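Local atomic coordinates of endo-beta-mannanase (Rhizomucor miehei, PDB entry 4QP0), a protein that probably hydrolyses internal beta-1,4-mannosidic linkages in mannans, galactomannans and glucomannans, as a secreted fungal glycoside hydrolase of family 5. Residues A[26-31]-A[38-43]; A[92-97]-A[155-160]; A[274-279]-A[310-315]. One frame throughout, in Å; residues are numbered along the deposited sequence.

Contact 1. Residues A[26-31]-A[38-43]; sequences AYYLMT and KQVFSD
Leu29 and Val40 meet tip to tip at the centre of this buried apolar contact, Leu29 CD2 lying 4.0 Å from Val40 CG2 and almost as near to Val40 CB. The two methyls of Leu29 divide the work: while CD2 faces the valine, CD1 reaches the far end of the phenylalanine ring, 4.2 Å from Phe41 CZ, and approaches that ring obliquely. Val40 CG2 is shared in turn, because the Tyr28 ring slants past it on a second side and brings Tyr28 OH to 4.2 Å. Val40 has CG1 anti to its backbone N (chi1 166°), a setting that leaves CG2 beside that nitrogen and directed at both loop residues.

The contact belongs to the TIM barrel of family 5 glycoside hydrolases and lies at its first beta-to-alpha connection: residues 26-31 follow strand 17-25, and residues 38-43 form part of helix 34-47, which packs outside the barrel wall. The loop thus folds back on the helix it leads into.

Further out, polar groups fix the loop side. The Tyr28 hydroxyl only touches Val40 CG2; its hydrogen bonds go to Ile326 O and Val328 N, which tie its end to the chain beyond strand 320-323. The backbone bond from Leu29 N to Ala26 O, 3.1 Å, closes the turn that presents the leucine, and Ala26 O also bonds to Thr54 OG1 of strand 51-55. Against the same strand Leu29 packs on Thr54 and Phe41 on Val52, whereas helix 87-98 covers Leu29 with Ile92 and Phe41 with Gln95 and Ala96.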
loop_
_atom_site.group_PDB
_atom_site.type_symbol
_atom_site.label_atom_id
_atom_site.label_comp_id
_atom_site.label_asym_id
_atom_site.label_seq_id
_atom_site.Cartn_x
_atom_site.Cartn_y
_atom_site.Cartn_z
ATOM N N ALA A 26 -8.662 -0.428 -2.677
ATOM C CA ALA A 26 -9.362 -0.200 -3.938
ATOM C C ALA A 26 -8.362 0.388 -4.926
ATOM O O ALA A 26 -8.463 1.556 -5.317
ATOM C CB ALA A 26 -10.560 0.724 -3.755
ATOM N N TYR A 27 -7.391 -0.437 -5.315
ATOM C CA TYR A 27 -6.347 -0.057 -6.263
ATOM C C TYR A 27 -6.921 0.591 -7.526
ATOM O O TYR A 27 -6.265 1.427 -8.165
ATOM C CB TYR A 27 -5.517 -1.294 -6.639
ATOM C CG TYR A 27 -6.136 -2.155 -7.723
ATOM C CD1 TYR A 27 -5.820 -1.947 -9.066
ATOM C CD2 TYR A 27 -7.045 -3.172 -7.409
ATOM C CE1 TYR A 27 -6.388 -2.722 -10.064
ATOM C CE2 TYR A 27 -7.614 -3.960 -8.403
ATOM C CZ TYR A 27 -7.284 -3.729 -9.730
ATOM O OH TYR A 27 -7.837 -4.492 -10.738
ATOM N N TYR A 28 -8.151 0.197 -7.861
ATOM C CA TYR A 28 -8.801 0.524 -9.130
ATOM C C TYR A 28 -9.494 1.886 -9.135
ATOM O O TYR A 28 -10.230 2.207 -10.081
ATOM C CB TYR A 28 -9.819 -0.573 -9.492
ATOM C CG TYR A 28 -10.887 -0.776 -8.434
ATOM C CD1 TYR A 28 -12.115 -0.120 -8.517
ATOM C CD2 TYR A 28 -10.664 -1.613 -7.339
ATOM C CE1 TYR A 28 -13.091 -0.297 -7.550
ATOM C CE2 TYR A 28 -11.637 -1.790 -6.365
ATOM C CZ TYR A 28 -12.845 -1.133 -6.477
ATOM O OH TYR A 28 -13.806 -1.309 -5.516
ATOM N N LEU A 29 -9.283 2.685 -8.088
ATOM C CA LEU A 29 -9.899 4.009 -8.028
ATOM C C LEU A 29 -9.450 4.894 -9.192
ATOM O O LEU A 29 -10.258 5.623 -9.776
ATOM C CB LEU A 29 -9.642 4.684 -6.676
ATOM C CG LEU A 29 -10.696 4.402 -5.591
ATOM C CD1 LEU A 29 -10.223 4.869 -4.219
ATOM C CD2 LEU A 29 -12.038 5.035 -5.939
ATOM N N MET A 30 -8.165 4.790 -9.537
ATOM C CA MET A 30 -7.573 5.536 -10.646
ATOM C C MET A 30 -8.207 5.293 -12.033
ATOM O O MET A 30 -7.974 6.063 -12.959
ATOM C CB MET A 30 -6.051 5.312 -10.690
ATOM C CG MET A 30 -5.605 3.881 -10.945
ATOM S SD MET A 30 -3.824 3.816 -11.232
ATOM C CE MET A 30 -3.574 2.052 -11.433
ATOM N N THR A 31 -8.999 4.232 -12.180
ATOM C CA THR A 31 -9.616 3.919 -13.476
ATOM C C THR A 31 -11.132 3.977 -13.436
ATOM O O THR A 31 -11.792 3.806 -14.460
ATOM C CB THR A 31 -9.190 2.536 -14.020
ATOM O OG1 THR A 31 -9.562 1.510 -13.085
ATOM C CG2 THR A 31 -7.682 2.490 -14.300
ATOM N N LYS A 38 -17.286 7.860 -6.105
ATOM C CA LYS A 38 -18.203 8.306 -5.053
ATOM C C LYS A 38 -18.801 7.135 -4.280
ATOM O O LYS A 38 -18.937 7.194 -3.057
ATOM C CB LYS A 38 -19.327 9.169 -5.646
ATOM C CG LYS A 38 -19.089 10.674 -5.563
ATOM C CD LYS A 38 -19.939 11.439 -6.574
ATOM C CE LYS A 38 -19.933 12.935 -6.277
ATOM N NZ LYS A 38 -20.211 13.799 -7.466
ATOM N N GLN A 39 -19.152 6.077 -5.009
ATOM C CA GLN A 39 -19.740 4.867 -4.433
ATOM C C GLN A 39 -18.802 4.209 -3.420
ATOM O O GLN A 39 -19.225 3.864 -2.315
ATOM C CB GLN A 39 -20.102 3.881 -5.548
ATOM C CG GLN A 39 -20.884 2.652 -5.109
ATOM C CD GLN A 39 -22.356 2.940 -4.879
ATOM O OE1 GLN A 39 -23.205 2.552 -5.684
ATOM N NE2 GLN A 39 -22.668 3.628 -3.783
ATOM N N VAL A 40 -17.532 4.052 -3.800
ATOM C CA VAL A 40 -16.511 3.500 -2.913
ATOM C C VAL A 40 -16.563 4.198 -1.555
ATOM O O VAL A 40 -16.689 3.540 -0.518
ATOM C CB VAL A 40 -15.103 3.595 -3.543
ATOM C CG1 VAL A 40 -14.004 3.347 -2.515
ATOM C CG2 VAL A 40 -14.972 2.611 -4.692
ATOM N N PHE A 41 -16.519 5.529 -1.570
ATOM C CA PHE A 41 -16.455 6.304 -0.334
ATOM C C PHE A 41 -17.720 6.262 0.518
ATOM O O PHE A 41 -17.624 6.267 1.739
ATOM C CB PHE A 41 -16.008 7.744 -0.600
ATOM C CG PHE A 41 -14.597 7.849 -1.098
ATOM C CD1 PHE A 41 -13.547 7.265 -0.391
ATOM C CD2 PHE A 41 -14.309 8.523 -2.278
ATOM C CE1 PHE A 41 -12.244 7.349 -0.861
ATOM C CE2 PHE A 41 -13.006 8.616 -2.748
ATOM C CZ PHE A 41 -11.976 8.027 -2.041
ATOM N N SER A 42 -18.895 6.216 -0.101
ATOM C CA SER A 42 -20.135 6.129 0.689
ATOM C C SER A 42 -20.360 4.723 1.258
ATOM O O SER A 42 -20.890 4.577 2.361
ATOM C CB SER A 42 -21.354 6.633 -0.094
ATOM O OG SER A 42 -21.377 6.099 -1.398
ATOM N N ASP A 43 -19.937 3.696 0.516
ATOM C CA ASP A 43 -19.956 2.318 1.019
ATOM C C ASP A 43 -19.010 2.184 2.212
ATOM O O ASP A 43 -19.388 1.650 3.260
ATOM C CB ASP A 43 -19.555 1.319 -0.073
ATOM C CG ASP A 43 -20.620 1.144 -1.154
ATOM O OD1 ASP A 43 -21.638 1.873 -1.161
ATOM O OD2 ASP A 43 -20.424 0.258 -2.015
#

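Contact 2. Residues A[92-97]-A[155-160]; sequences IIQQAA and SLTGVK
Gln94 reaches Leu156 and Thr157 by stretching straight out from its helix: CG stands opposite the backbone N (chi1 -172°) and the chain stays extended through chi2 (-163°), which carries the amide beyond the helix surface. On the facing loop, Thr157 has chi1 near 61°, a rotation that sets OG1 between the backbone N and the carbonyl carbon and turns the methyl CG2 to the glutamine. In the TIM barrel this joins helix 87-98, on the outside of the wall, to the loop running from helix 136-151 to strand 167-171.

It is a small surface contact made by van der Waals touch, with the one glutamine serving both loop residues. Its aliphatic part meets the threonine, Gln94 CG lying 4.0 Å from Thr157 CG2, the two side chains slanting across each other. Leu156 instead crosses the glutamine at about a right angle and packs against its amide end.

The loop has ties of its own close by. Ser155 N is hydrogen-bonded to Asp90 OD2, a second link to helix 87-98, and Asn154 OD1 accepts from Leu156 N. Inward, Ile92 and Ala96 pack on Leu103 of strand 102-106, while Ile93 reaches both that leucine and Tyr161 and Asp164. At the amide of Gln94 both ends touch the leucine: OE1 lies 3.6 Å from Leu156 CB, and NE2 lies 4.2 Å from Leu156 CD1.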
loop_
_atom_site.group_PDB
_atom_site.type_symbol
_atom_site.label_atom_id
_atom_site.label_comp_id
_atom_site.label_asym_id
_atom_site.label_seq_id
_atom_site.Cartn_x
_atom_site.Cartn_y
_atom_site.Cartn_z
ATOM N N ILE A 92 -10.331 11.953 -6.782
ATOM C CA ILE A 92 -10.356 10.946 -5.721
ATOM C C ILE A 92 -10.133 11.595 -4.353
ATOM O O ILE A 92 -10.912 11.370 -3.419
ATOM C CB ILE A 92 -9.341 9.813 -5.976
ATOM C CG1 ILE A 92 -9.823 8.936 -7.132
ATOM C CG2 ILE A 92 -9.153 8.960 -4.727
ATOM C CD1 ILE A 92 -8.738 8.074 -7.747
ATOM N N ILE A 93 -9.091 12.419 -4.256
ATOM C CA ILE A 93 -8.769 13.139 -3.020
ATOM C C ILE A 93 -9.935 14.007 -2.559
ATOM O O ILE A 93 -10.143 14.178 -1.359
ATOM C CB ILE A 93 -7.525 14.039 -3.187
ATOM C CG1 ILE A 93 -6.325 13.236 -3.705
ATOM C CG2 ILE A 93 -7.163 14.724 -1.872
ATOM C CD1 ILE A 93 -5.143 14.105 -4.094
ATOM N N GLN A 94 -10.668 14.563 -3.522
ATOM C CA GLN A 94 -11.769 15.485 -3.248
ATOM C C GLN A 94 -12.939 14.747 -2.595
ATOM O O GLN A 94 -13.440 15.170 -1.557
ATOM C CB GLN A 94 -12.226 16.164 -4.540
ATOM C CG GLN A 94 -13.233 17.283 -4.327
ATOM C CD GLN A 94 -13.970 17.660 -5.598
ATOM O OE1 GLN A 94 -14.022 18.835 -5.968
ATOM N NE2 GLN A 94 -14.546 16.667 -6.273
ATOM N N GLN A 95 -13.344 13.641 -3.216
ATOM C CA GLN A 95 -14.427 12.808 -2.714
ATOM C C GLN A 95 -14.051 12.114 -1.415
ATOM O O GLN A 95 -14.920 11.881 -0.559
ATOM C CB GLN A 95 -14.856 11.778 -3.763
ATOM C CG GLN A 95 -15.475 12.374 -5.016
ATOM C CD GLN A 95 -16.481 13.462 -4.714
ATOM O OE1 GLN A 95 -16.450 14.533 -5.322
ATOM N NE2 GLN A 95 -17.374 13.201 -3.763
ATOM N N ALA A 96 -12.764 11.796 -1.258
ATOM C CA ALA A 96 -12.276 11.253 0.011
ATOM C C ALA A 96 -12.510 12.269 1.131
ATOM O O ALA A 96 -13.201 11.967 2.116
ATOM C CB ALA A 96 -10.810 10.866 -0.085
ATOM N N ALA A 97 -11.964 13.476 0.939
ATOM C CA ALA A 97 -12.089 14.604 1.871
ATOM C C ALA A 97 -13.537 14.976 2.165
ATOM O O ALA A 97 -13.863 15.365 3.284
ATOM C CB ALA A 97 -11.342 15.820 1.341
ATOM N N SER A 155 -6.199 20.365 -8.743
ATOM C CA SER A 155 -6.887 21.258 -9.681
ATOM C C SER A 155 -8.355 21.516 -9.321
ATOM O O SER A 155 -8.977 22.427 -9.873
ATOM C CB SER A 155 -6.749 20.755 -11.123
ATOM O OG SER A 155 -7.535 19.598 -11.356
ATOM N N LEU A 156 -8.899 20.734 -8.391
ATOM C CA LEU A 156 -10.267 20.943 -7.927
ATOM C C LEU A 156 -10.369 21.640 -6.563
ATOM O O LEU A 156 -11.420 22.191 -6.237
ATOM C CB LEU A 156 -11.041 19.620 -7.919
ATOM C CG LEU A 156 -11.052 18.851 -9.256
ATOM C CD1 LEU A 156 -11.500 17.410 -9.052
ATOM C CD2 LEU A 156 -11.881 19.533 -10.348
ATOM N N THR A 157 -9.294 21.626 -5.774
ATOM C CA THR A 157 -9.338 22.195 -4.409
ATOM C C THR A 157 -8.186 23.134 -4.060
ATOM O O THR A 157 -8.191 23.754 -2.990
ATOM C CB THR A 157 -9.414 21.105 -3.317
ATOM O OG1 THR A 157 -8.254 20.268 -3.387
ATOM C CG2 THR A 157 -10.680 20.251 -3.459
ATOM N N GLY A 158 -7.197 23.227 -4.945
ATOM C CA GLY A 158 -6.108 24.191 -4.779
ATOM C C GLY A 158 -5.029 23.813 -3.775
ATOM O O GLY A 158 -4.055 24.552 -3.596
ATOM N N VAL A 159 -5.207 22.662 -3.128
ATOM C CA VAL A 159 -4.286 22.160 -2.108
ATOM C C VAL A 159 -3.215 21.265 -2.739
ATOM O O VAL A 159 -3.536 20.316 -3.465
ATOM C CB VAL A 159 -5.038 21.360 -1.009
ATOM C CG1 VAL A 159 -4.114 21.078 0.166
ATOM C CG2 VAL A 159 -6.282 22.109 -0.528
ATOM N N LYS A 160 -1.946 21.573 -2.466
ATOM C CA LYS A 160 -0.839 20.727 -2.909
ATOM C C LYS A 160 -0.962 19.382 -2.201
ATOM O O LYS A 160 -1.412 19.331 -1.054
ATOM C CB LYS A 160 0.518 21.363 -2.596
ATOM C CG LYS A 160 0.778 22.684 -3.305
ATOM C CD LYS A 160 2.249 23.072 -3.259
ATOM C CE LYS A 160 2.448 24.502 -3.736
ATOM N NZ LYS A 160 3.886 24.889 -3.769
#

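Contact 3. Residues A[274-279]-A[310-315]; sequences WIKDHA and QGTVED
Two neighbouring outer helices of the TIM barrel, 270-284 and 299-315, pack side by side here through a partly buried, aliphatic contact between Ile275, Lys276, Thr312 and Val313. The short segments run nearly parallel, with a crossing angle of -21° and 9.6 Å between axes, as expected of successive helices in a beta/alpha barrel whose strands also run alike.

Ile275 is the inner anchor. With CG1 beside the backbone N (chi1 -63°), its branch methyl CG2 is left anti to that N and touches two methyls of the facing helix, 3.8 Å from Thr312 CG2 and 3.8 Å from Val313 CG2. The isoleucine and valine side chains cross at about a right angle, whereas the isoleucine meets the threonine more obliquely.

Thr312 uses its two branches differently. CG2 faces helix 270-284, touching Ile275 and also Lys276, where it lies 3.8 Å from Lys276 CG. OG1 points back along its own helix and is hydrogen-bonded to Val308 O, one turn earlier, which satisfies the hydroxyl and leaves the methyl to do the packing. Lys276 contributes only the start of its chain; beyond CG it bends at chi3 and chi4, and its end leads away from the other helix.

Inward of the pair, Ile275 and Val313 both rest on Met291 of strand 289-294, the strand that joins the two helices in sequence, and Ile275 also touches Leu257 of strand 253-257. Helix 345-358 closes the next side of helix 299-315, with Gln310 on His352, Glu314 on Ala355, and Val313 on His352 and Met356.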
loop_
_atom_site.group_PDB
_atom_site.type_symbol
_atom_site.label_atom_id
_atom_site.label_comp_id
_atom_site.label_asym_id
_atom_site.label_seq_id
_atom_site.Cartn_x
_atom_site.Cartn_y
_atom_site.Cartn_z
ATOM N N TRP A 274 1.530 -15.184 12.178
ATOM C CA TRP A 274 2.083 -14.142 11.304
ATOM C C TRP A 274 1.718 -12.752 11.767
ATOM O O TRP A 274 2.572 -11.846 11.769
ATOM C CB TRP A 274 1.578 -14.382 9.887
ATOM C CG TRP A 274 2.063 -13.434 8.813
ATOM C CD1 TRP A 274 1.297 -12.557 8.056
ATOM C CD2 TRP A 274 3.431 -13.282 8.297
ATOM N NE1 TRP A 274 2.074 -11.884 7.145
ATOM C CE2 TRP A 274 3.360 -12.264 7.239
ATOM C CE3 TRP A 274 4.656 -13.853 8.597
ATOM C CZ2 TRP A 274 4.486 -11.855 6.528
ATOM C CZ3 TRP A 274 5.787 -13.434 7.868
ATOM C CH2 TRP A 274 5.697 -12.456 6.864
ATOM N N ILE A 275 0.450 -12.574 12.157
ATOM C CA ILE A 275 -0.047 -11.302 12.695
ATOM C C ILE A 275 0.645 -10.993 14.024
ATOM O O ILE A 275 1.265 -9.939 14.176
ATOM C CB ILE A 275 -1.592 -11.312 12.888
ATOM C CG1 ILE A 275 -2.308 -11.491 11.546
ATOM C CG2 ILE A 275 -2.076 -10.034 13.573
ATOM C CD1 ILE A 275 -3.674 -12.131 11.656
ATOM N N LYS A 276 0.531 -11.919 14.979
ATOM C CA LYS A 276 1.182 -11.800 16.288
ATOM C C LYS A 276 2.648 -11.374 16.131
ATOM O O LYS A 276 3.113 -10.470 16.830
ATOM C CB LYS A 276 1.095 -13.121 17.060
ATOM C CG LYS A 276 -0.288 -13.468 17.584
ATOM C CD LYS A 276 -0.408 -14.937 17.959
ATOM C CE LYS A 276 -0.124 -15.207 19.427
ATOM N NZ LYS A 276 1.306 -15.516 19.691
ATOM N N ASP A 277 3.361 -12.025 15.210
ATOM C CA ASP A 277 4.775 -11.701 14.940
ATOM C C ASP A 277 4.996 -10.253 14.506
ATOM O O ASP A 277 5.970 -9.631 14.913
ATOM C CB ASP A 277 5.391 -12.667 13.921
ATOM C CG ASP A 277 5.628 -14.063 14.498
ATOM O OD1 ASP A 277 5.589 -14.221 15.745
ATOM O OD2 ASP A 277 5.843 -15.010 13.700
ATOM N N HIS A 278 4.093 -9.718 13.693
ATOM C CA HIS A 278 4.171 -8.308 13.314
ATOM C C HIS A 278 3.690 -7.359 14.386
ATOM O O HIS A 278 4.239 -6.264 14.523
ATOM C CB HIS A 278 3.477 -8.059 11.982
ATOM C CG HIS A 278 4.138 -8.761 10.818
ATOM N ND1 HIS A 278 5.035 -8.157 10.027
ATOM C CD2 HIS A 278 4.014 -10.063 10.348
ATOM C CE1 HIS A 278 5.465 -9.026 9.094
ATOM N NE2 HIS A 278 4.838 -10.192 9.296
ATOM N N ALA A 279 2.683 -7.764 15.163
ATOM C CA ALA A 279 2.246 -6.991 16.331
ATOM C C ALA A 279 3.343 -6.897 17.381
ATOM O O ALA A 279 3.426 -5.914 18.109
ATOM C CB ALA A 279 0.982 -7.585 16.943
ATOM N N GLN A 310 -8.966 -11.009 12.784
ATOM C CA GLN A 310 -9.336 -9.693 13.271
ATOM C C GLN A 310 -9.284 -9.640 14.805
ATOM O O GLN A 310 -8.759 -8.678 15.379
ATOM C CB GLN A 310 -10.701 -9.283 12.694
ATOM C CG GLN A 310 -10.616 -8.900 11.212
ATOM C CD GLN A 310 -11.964 -8.745 10.519
ATOM O OE1 GLN A 310 -13.023 -8.992 11.104
ATOM N NE2 GLN A 310 -11.926 -8.342 9.252
ATOM N N GLY A 311 -9.798 -10.689 15.454
ATOM C CA GLY A 311 -9.652 -10.884 16.896
ATOM C C GLY A 311 -8.210 -10.915 17.376
ATOM O O GLY A 311 -7.909 -10.447 18.470
ATOM N N THR A 312 -7.315 -11.463 16.556
ATOM C CA THR A 312 -5.870 -11.407 16.824
ATOM C C THR A 312 -5.355 -9.969 16.793
ATOM O O THR A 312 -4.629 -9.556 17.694
ATOM C CB THR A 312 -5.062 -12.271 15.830
ATOM O OG1 THR A 312 -5.567 -13.610 15.858
ATOM C CG2 THR A 312 -3.575 -12.285 16.185
ATOM N N VAL A 313 -5.751 -9.218 15.764
ATOM C CA VAL A 313 -5.351 -7.810 15.592
ATOM C C VAL A 313 -5.802 -6.949 16.777
ATOM O O VAL A 313 -5.055 -6.067 17.240
ATOM C CB VAL A 313 -5.868 -7.235 14.256
ATOM C CG1 VAL A 313 -5.881 -5.718 14.274
ATOM C CG2 VAL A 313 -5.020 -7.735 13.097
ATOM N N GLU A 314 -7.021 -7.214 17.255
ATOM C CA GLU A 314 -7.564 -6.580 18.458
ATOM C C GLU A 314 -6.701 -6.865 19.690
ATOM O O GLU A 314 -6.165 -5.943 20.295
ATOM C CB GLU A 314 -9.019 -7.029 18.693
ATOM C CG GLU A 314 -10.037 -6.196 17.926
ATOM C CD GLU A 314 -11.264 -6.974 17.481
ATOM O OE1 GLU A 314 -11.746 -7.858 18.228
ATOM O OE2 GLU A 314 -11.761 -6.687 16.372
ATOM N N ASP A 315 -6.553 -8.145 20.035
ATOM C CA ASP A 315 -5.825 -8.570 21.236
ATOM C C ASP A 315 -4.335 -8.220 21.226
ATOM O O ASP A 315 -3.760 -7.909 22.272
ATOM C CB ASP A 315 -5.990 -10.077 21.446
ATOM C CG ASP A 315 -7.437 -10.487 21.651
ATOM O OD1 ASP A 315 -8.274 -9.615 21.960
ATOM O OD2 ASP A 315 -7.735 -11.692 21.509
#

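Contact 1 is buried, contact 3 partly buried and contact 2 at the surface, yet all three rely on van der Waals packing on the outer helices of one barrel, helix against helix in contact 3 and helix against loop in contacts 1 and 2. Contacts 1 and 2 are neighbours, centres 15 Å apart: helix 87-98 bears contact 2 and packs on both segments of contact 1, Lys38 CG lying 3.5 Å from Gln95 NE2. Contact 3 stands about 27 Å from contact 1 and 34 Å from contact 2, centre to centre. Contact 1 joins leucine, valine and aromatic rings, contact 3 branched methyls and a lysine stem, and contact 2 one glutamine, stem and amide, against a leucine and a threonine methyl.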